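Local coordinates for MutT/nudix family protein (Deinococcus radiodurans, PDB 2W4E) that probably hydrolyses ADP-ribose, with magnesium as cofactor, as a Nudix pyrophosphatase, this chain being its Nudix domain without the protein's N-terminal part, at residues A[5-13]-A[36-47]. Numbering follows the deposited sequence.
Sequences PRAVFILPV and IVAGGVEKGEDL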
ATOM      1  N   PRO A   5     -10.164  -3.428  15.652  1.00 37.15           N
ATOM      2  CA  PRO A   5     -10.216  -4.571  14.746  1.00 34.87           C
ATOM      3  C   PRO A   5      -8.858  -4.706  14.031  1.00 32.86           C
ATOM      4  O   PRO A   5      -8.173  -3.708  13.791  1.00 31.06           O
ATOM      5  CB  PRO A   5     -11.334  -4.193  13.761  1.00 34.79           C
ATOM      6  CG  PRO A   5     -11.380  -2.698  13.772  1.00 36.21           C
ATOM      7  CD  PRO A   5     -10.866  -2.245  15.114  1.00 37.17           C
ATOM      8  N   ARG A   6      -8.454  -5.943  13.749  1.00 31.48           N
ATOM      9  CA  ARG A   6      -7.172  -6.196  13.087  1.00 30.03           C
ATOM     10  C   ARG A   6      -7.359  -7.275  12.030  1.00 28.19           C
ATOM     11  O   ARG A   6      -8.168  -8.175  12.210  1.00 27.93           O
ATOM     12  CB  ARG A   6      -6.120  -6.662  14.101  1.00 30.80           C
ATOM     13  CG  ARG A   6      -5.889  -5.704  15.272  1.00 34.21           C
ATOM     14  CD  ARG A   6      -4.845  -6.203  16.278  1.00 36.88           C
ATOM     15  NE  ARG A   6      -5.301  -7.368  17.053  1.00 40.88           N
ATOM     16  CZ  ARG A   6      -4.502  -8.227  17.692  1.00 44.09           C
ATOM     17  NH1 ARG A   6      -3.178  -8.088  17.670  1.00 44.76           N
ATOM     18  NH2 ARG A   6      -5.036  -9.250  18.350  1.00 47.02           N
ATOM     19  N   ALA A   7      -6.596  -7.200  10.935  1.00 26.18           N
ATOM     20  CA  ALA A   7      -6.522  -8.315   9.991  1.00 24.07           C
ATOM     21  C   ALA A   7      -5.048  -8.531   9.695  1.00 23.34           C
ATOM     22  O   ALA A   7      -4.232  -7.592   9.808  1.00 22.64           O
ATOM     23  CB  ALA A   7      -7.283  -7.982   8.717  1.00 23.91           C
ATOM     24  N   VAL A   8      -4.718  -9.760   9.310  0.50 22.87           N
ATOM     25  CA  VAL A   8      -3.357 -10.128   8.960  0.50 21.55           C
ATOM     26  C   VAL A   8      -3.275 -10.387   7.462  0.50 21.93           C
ATOM     27  O   VAL A   8      -4.222 -10.899   6.883  0.50 21.95           O
ATOM     28  CB  VAL A   8      -2.906 -11.346   9.808  0.50 22.33           C
ATOM     29  CG1 VAL A   8      -3.795 -12.567   9.549  0.50 18.19           C
ATOM     30  CG2 VAL A   8      -1.471 -11.634   9.551  0.50 21.97           C
ATOM     31  N   PHE A   9      -2.186  -9.951   6.823  1.00 21.67           N
ATOM     32  CA  PHE A   9      -1.993 -10.173   5.400  1.00 22.16           C
ATOM     33  C   PHE A   9      -0.692 -10.934   5.305  1.00 21.38           C
ATOM     34  O   PHE A   9       0.282 -10.598   5.973  1.00 22.85           O
ATOM     35  CB  PHE A   9      -1.898  -8.842   4.639  1.00 21.95           C
ATOM     36  CG  PHE A   9      -3.231  -8.268   4.281  1.00 23.09           C
ATOM     37  CD1 PHE A   9      -3.663  -8.255   2.957  1.00 23.38           C
ATOM     38  CD2 PHE A   9      -4.078  -7.766   5.274  1.00 23.76           C
ATOM     39  CE1 PHE A   9      -4.945  -7.761   2.609  1.00 20.91           C
ATOM     40  CE2 PHE A   9      -5.347  -7.281   4.933  1.00 22.54           C
ATOM     41  CZ  PHE A   9      -5.771  -7.280   3.596  1.00 25.10           C
ATOM     42  N   ILE A  10      -0.689 -11.968   4.487  1.00 20.71           N
ATOM     43  CA  ILE A  10       0.448 -12.860   4.361  1.00 18.53           C
ATOM     44  C   ILE A  10       0.860 -13.024   2.925  1.00 17.96           C
ATOM     45  O   ILE A  10       0.089 -13.560   2.085  1.00 17.87           O
ATOM     46  CB  ILE A  10       0.131 -14.297   4.917  1.00 18.81           C
ATOM     47  CG1 ILE A  10      -0.301 -14.259   6.385  1.00 20.77           C
ATOM     48  CG2 ILE A  10       1.385 -15.220   4.760  1.00 18.91           C
ATOM     49  CD1 ILE A  10      -1.783 -14.258   6.551  1.00 23.62           C
ATOM     50  N   LEU A  11       2.093 -12.645   2.642  1.00 17.33           N
ATOM     51  CA  LEU A  11       2.690 -12.974   1.360  1.00 18.76           C
ATOM     52  C   LEU A  11       3.441 -14.325   1.486  1.00 17.03           C
ATOM     53  O   LEU A  11       4.507 -14.378   2.080  1.00 17.74           O
ATOM     54  CB  LEU A  11       3.651 -11.851   0.921  1.00 16.50           C
ATOM     55  CG  LEU A  11       4.571 -12.141  -0.289  1.00 17.19           C
ATOM     56  CD1 LEU A  11       3.707 -12.566  -1.518  1.00 17.18           C
ATOM     57  CD2 LEU A  11       5.396 -10.841  -0.558  1.00 18.73           C
ATOM     58  N   PRO A  12       2.884 -15.422   0.938  1.00 19.23           N
ATOM     59  CA  PRO A  12       3.494 -16.725   1.144  1.00 18.32           C
ATOM     60  C   PRO A  12       4.455 -17.030  -0.014  1.00 19.63           C
ATOM     61  O   PRO A  12       4.079 -16.873  -1.202  1.00 19.41           O
ATOM     62  CB  PRO A  12       2.272 -17.681   1.082  1.00 18.75           C
ATOM     63  CG  PRO A  12       1.077 -16.808   0.844  1.00 18.49           C
ATOM     64  CD  PRO A  12       1.651 -15.597   0.153  1.00 18.20           C
ATOM     65  N   VAL A  13       5.687 -17.434   0.307  1.00 19.31           N
ATOM     66  CA  VAL A  13       6.689 -17.709  -0.730  1.00 19.52           C
ATOM     67  C   VAL A  13       7.264 -19.119  -0.501  1.00 21.34           C
ATOM     68  O   VAL A  13       7.679 -19.459   0.628  1.00 20.50           O
ATOM     69  CB  VAL A  13       7.801 -16.651  -0.750  1.00 18.67           C
ATOM     70  CG1 VAL A  13       8.990 -17.068  -1.663  1.00 20.21           C
ATOM     71  CG2 VAL A  13       7.259 -15.233  -1.138  1.00 18.96           C
ATOM     72  N   ILE A  36      -2.968 -11.341  -2.123  1.00 21.95           N
ATOM     73  CA  ILE A  36      -2.250 -12.264  -1.191  1.00 21.42           C
ATOM     74  C   ILE A  36      -3.255 -12.838  -0.163  1.00 21.35           C
ATOM     75  O   ILE A  36      -4.445 -12.513  -0.218  1.00 21.97           O
ATOM     76  CB  ILE A  36      -1.012 -11.585  -0.518  1.00 20.22           C
ATOM     77  CG1 ILE A  36      -1.425 -10.394   0.354  1.00 21.64           C
ATOM     78  CG2 ILE A  36       0.053 -11.164  -1.592  1.00 21.50           C
ATOM     79  CD1 ILE A  36      -0.227  -9.884   1.279  1.00 20.36           C
ATOM     80  N   VAL A  37      -2.798 -13.718   0.735  1.00 20.76           N
ATOM     81  CA  VAL A  37      -3.646 -14.331   1.756  1.00 21.20           C
ATOM     82  C   VAL A  37      -4.000 -13.309   2.807  1.00 22.18           C
ATOM     83  O   VAL A  37      -3.156 -12.493   3.162  1.00 23.97           O
ATOM     84  CB  VAL A  37      -2.913 -15.563   2.405  1.00 20.98           C
ATOM     85  CG1 VAL A  37      -3.706 -16.130   3.585  1.00 21.89           C
ATOM     86  CG2 VAL A  37      -2.699 -16.652   1.344  1.00 20.90           C
ATOM     87  N   ALA A  38      -5.234 -13.336   3.316  1.00 22.64           N
ATOM     88  CA  ALA A  38      -5.603 -12.396   4.365  1.00 23.44           C
ATOM     89  C   ALA A  38      -6.867 -12.827   5.082  1.00 24.04           C
ATOM     90  O   ALA A  38      -7.678 -13.570   4.526  1.00 24.36           O
ATOM     91  CB  ALA A  38      -5.807 -10.975   3.761  1.00 23.16           C
ATOM     92  N   GLY A  39      -7.048 -12.323   6.301  1.00 24.76           N
ATOM     93  CA  GLY A  39      -8.244 -12.584   7.093  1.00 26.21           C
ATOM     94  C   GLY A  39      -8.217 -11.835   8.417  1.00 27.69           C
ATOM     95  O   GLY A  39      -7.159 -11.400   8.881  1.00 25.99           O
ATOM     96  N   GLY A  40      -9.389 -11.702   9.040  1.00 29.67           N
ATOM     97  CA  GLY A  40      -9.478 -10.994  10.327  1.00 31.33           C
ATOM     98  C   GLY A  40      -8.798 -11.782  11.424  1.00 32.63           C
ATOM     99  O   GLY A  40      -8.751 -13.010  11.361  1.00 31.94           O
ATOM    100  N   VAL A  41      -8.266 -11.077  12.426  1.00 33.85           N
ATOM    101  CA  VAL A  41      -7.656 -11.712  13.591  1.00 36.14           C
ATOM    102  C   VAL A  41      -8.774 -11.929  14.618  1.00 39.77           C
ATOM    103  O   VAL A  41      -9.490 -10.985  14.943  1.00 40.03           O
ATOM    104  CB  VAL A  41      -6.549 -10.813  14.199  1.00 35.40           C
ATOM    105  CG1 VAL A  41      -5.943 -11.419  15.463  1.00 34.49           C
ATOM    106  CG2 VAL A  41      -5.449 -10.499  13.161  1.00 33.30           C
ATOM    107  N   GLU A  42      -8.927 -13.163  15.099  1.00 43.09           N
ATOM    108  CA  GLU A  42      -9.977 -13.517  16.083  1.00 47.16           C
ATOM    109  C   GLU A  42      -9.740 -12.941  17.480  1.00 48.79           C
ATOM    110  O   GLU A  42      -8.637 -12.478  17.788  1.00 49.20           O
ATOM    111  CB  GLU A  42     -10.161 -15.037  16.159  1.00 47.22           C
ATOM    112  CG  GLU A  42     -11.165 -15.582  15.150  1.00 49.88           C
ATOM    113  CD  GLU A  42     -10.854 -17.014  14.682  1.00 54.62           C
ATOM    114  OE1 GLU A  42     -10.342 -17.827  15.484  1.00 57.48           O
ATOM    115  OE2 GLU A  42     -11.132 -17.334  13.500  1.00 56.64           O
ATOM    116  N   LYS A  43     -10.795 -12.982  18.309  1.00 51.23           N
ATOM    117  CA  LYS A  43     -10.839 -12.366  19.662  1.00 52.84           C
ATOM    118  C   LYS A  43      -9.614 -12.633  20.512  1.00 53.12           C
ATOM    119  O   LYS A  43      -8.932 -11.701  20.958  1.00 53.75           O
ATOM    120  CB  LYS A  43     -12.081 -12.850  20.458  1.00 53.51           C
ATOM    121  CG  LYS A  43     -12.153 -12.314  21.919  1.00 55.60           C
ATOM    122  CD  LYS A  43     -12.631 -13.360  22.948  1.00 57.00           C
ATOM    123  CE  LYS A  43     -12.838 -12.732  24.338  1.00 56.99           C
ATOM    124  NZ  LYS A  43     -11.615 -12.030  24.845  1.00 57.67           N
ATOM    125  N   GLY A  44      -9.368 -13.915  20.767  1.00 53.42           N
ATOM    126  CA  GLY A  44      -8.302 -14.308  21.658  1.00 53.00           C
ATOM    127  C   GLY A  44      -7.112 -14.755  20.852  1.00 52.84           C
ATOM    128  O   GLY A  44      -6.385 -15.663  21.278  1.00 53.63           O
ATOM    129  N   GLU A  45      -6.905 -14.119  19.692  1.00 51.30           N
ATOM    130  CA  GLU A  45      -5.863 -14.570  18.778  1.00 49.26           C
ATOM    131  C   GLU A  45      -4.676 -13.647  18.730  1.00 48.01           C
ATOM    132  O   GLU A  45      -4.809 -12.444  18.574  1.00 47.90           O
ATOM    133  CB  GLU A  45      -6.427 -14.765  17.380  1.00 49.22           C
ATOM    134  CG  GLU A  45      -5.880 -15.973  16.666  1.00 47.28           C
ATOM    135  CD  GLU A  45      -6.557 -16.183  15.343  1.00 45.92           C
ATOM    136  OE1 GLU A  45      -6.537 -17.327  14.831  1.00 45.71           O
ATOM    137  OE2 GLU A  45      -7.121 -15.204  14.801  1.00 43.55           O
ATOM    138  N   ASP A  46      -3.505 -14.237  18.860  1.00 46.50           N
ATOM    139  CA  ASP A  46      -2.263 -13.545  18.644  1.00 45.85           C
ATOM    140  C   ASP A  46      -2.006 -13.405  17.132  1.00 44.02           C
ATOM    141  O   ASP A  46      -2.531 -14.199  16.341  1.00 42.83           O
ATOM    142  CB  ASP A  46      -1.159 -14.348  19.297  1.00 47.31           C
ATOM    143  CG  ASP A  46       0.166 -13.654  19.253  1.00 50.36           C
ATOM    144  OD1 ASP A  46       0.186 -12.428  18.971  1.00 54.59           O
ATOM    145  OD2 ASP A  46       1.190 -14.338  19.510  1.00 54.26           O
ATOM    146  N   LEU A  47      -1.212 -12.402  16.744  1.00 42.15           N
ATOM    147  CA  LEU A  47      -0.990 -12.089  15.324  1.00 41.26           C
ATOM    148  C   LEU A  47      -0.346 -13.268  14.602  1.00 39.28           C
ATOM    149  O   LEU A  47      -0.818 -13.653  13.520  1.00 38.59           O
ATOM    150  CB  LEU A  47      -0.135 -10.840  15.127  1.00 41.42           C
ATOM    151  CG  LEU A  47      -0.578  -9.555  15.818  1.00 43.82           C
ATOM    152  CD1 LEU A  47      -0.282  -9.608  17.358  1.00 47.94           C
ATOM    153  CD2 LEU A  47       0.092  -8.347  15.151  1.00 43.82           C
TER
HETATM  154  O   HOH W   1     -10.025  -8.003  14.689  1.00 37.80           O
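I10 and V37 bond to each other through both backbone amides, I10 N giving the shorter bond to V37 O (2.8 Å); they and likewise V8 and G39 are hydrogen-bonded pairs of the antiparallel strands 6-13 and 37-40. A fifth bond, V41 N to R6 O at 2.9 Å and almost straight (175°), extends the pairing past G40, and a water bridges R6 N and V41 O. R6 bends at chi3 (-69°), which lays its guanidinium with one face over V41 CG1 and its edge at L47 CD1; NH2 also makes a weak bond to E45 O. Within the loop, E45 OE2 accepts E42 N (2.7 Å) across a type I turn. On one face of the sheet, A38 CB sits over the centre of the F9 ring, 3.5 Å from its centroid, while I36 CG1 lies at the ring edge. On the other, I10 CD1 meets V37 CG1 (4.0 Å) and P12 CG touches V37 CG2. The contact ties the start of the Nudix box, from G39 through the loop into helix 47-59, to strand 6-13; R53 of that helix salt-bridges E45, and E58 takes the A38 amide. The helix packs on V8, P12 and V37, helix 126-141 on F9, L11 and I36, and strand 82-93 pairs in parallel with strand 6-13.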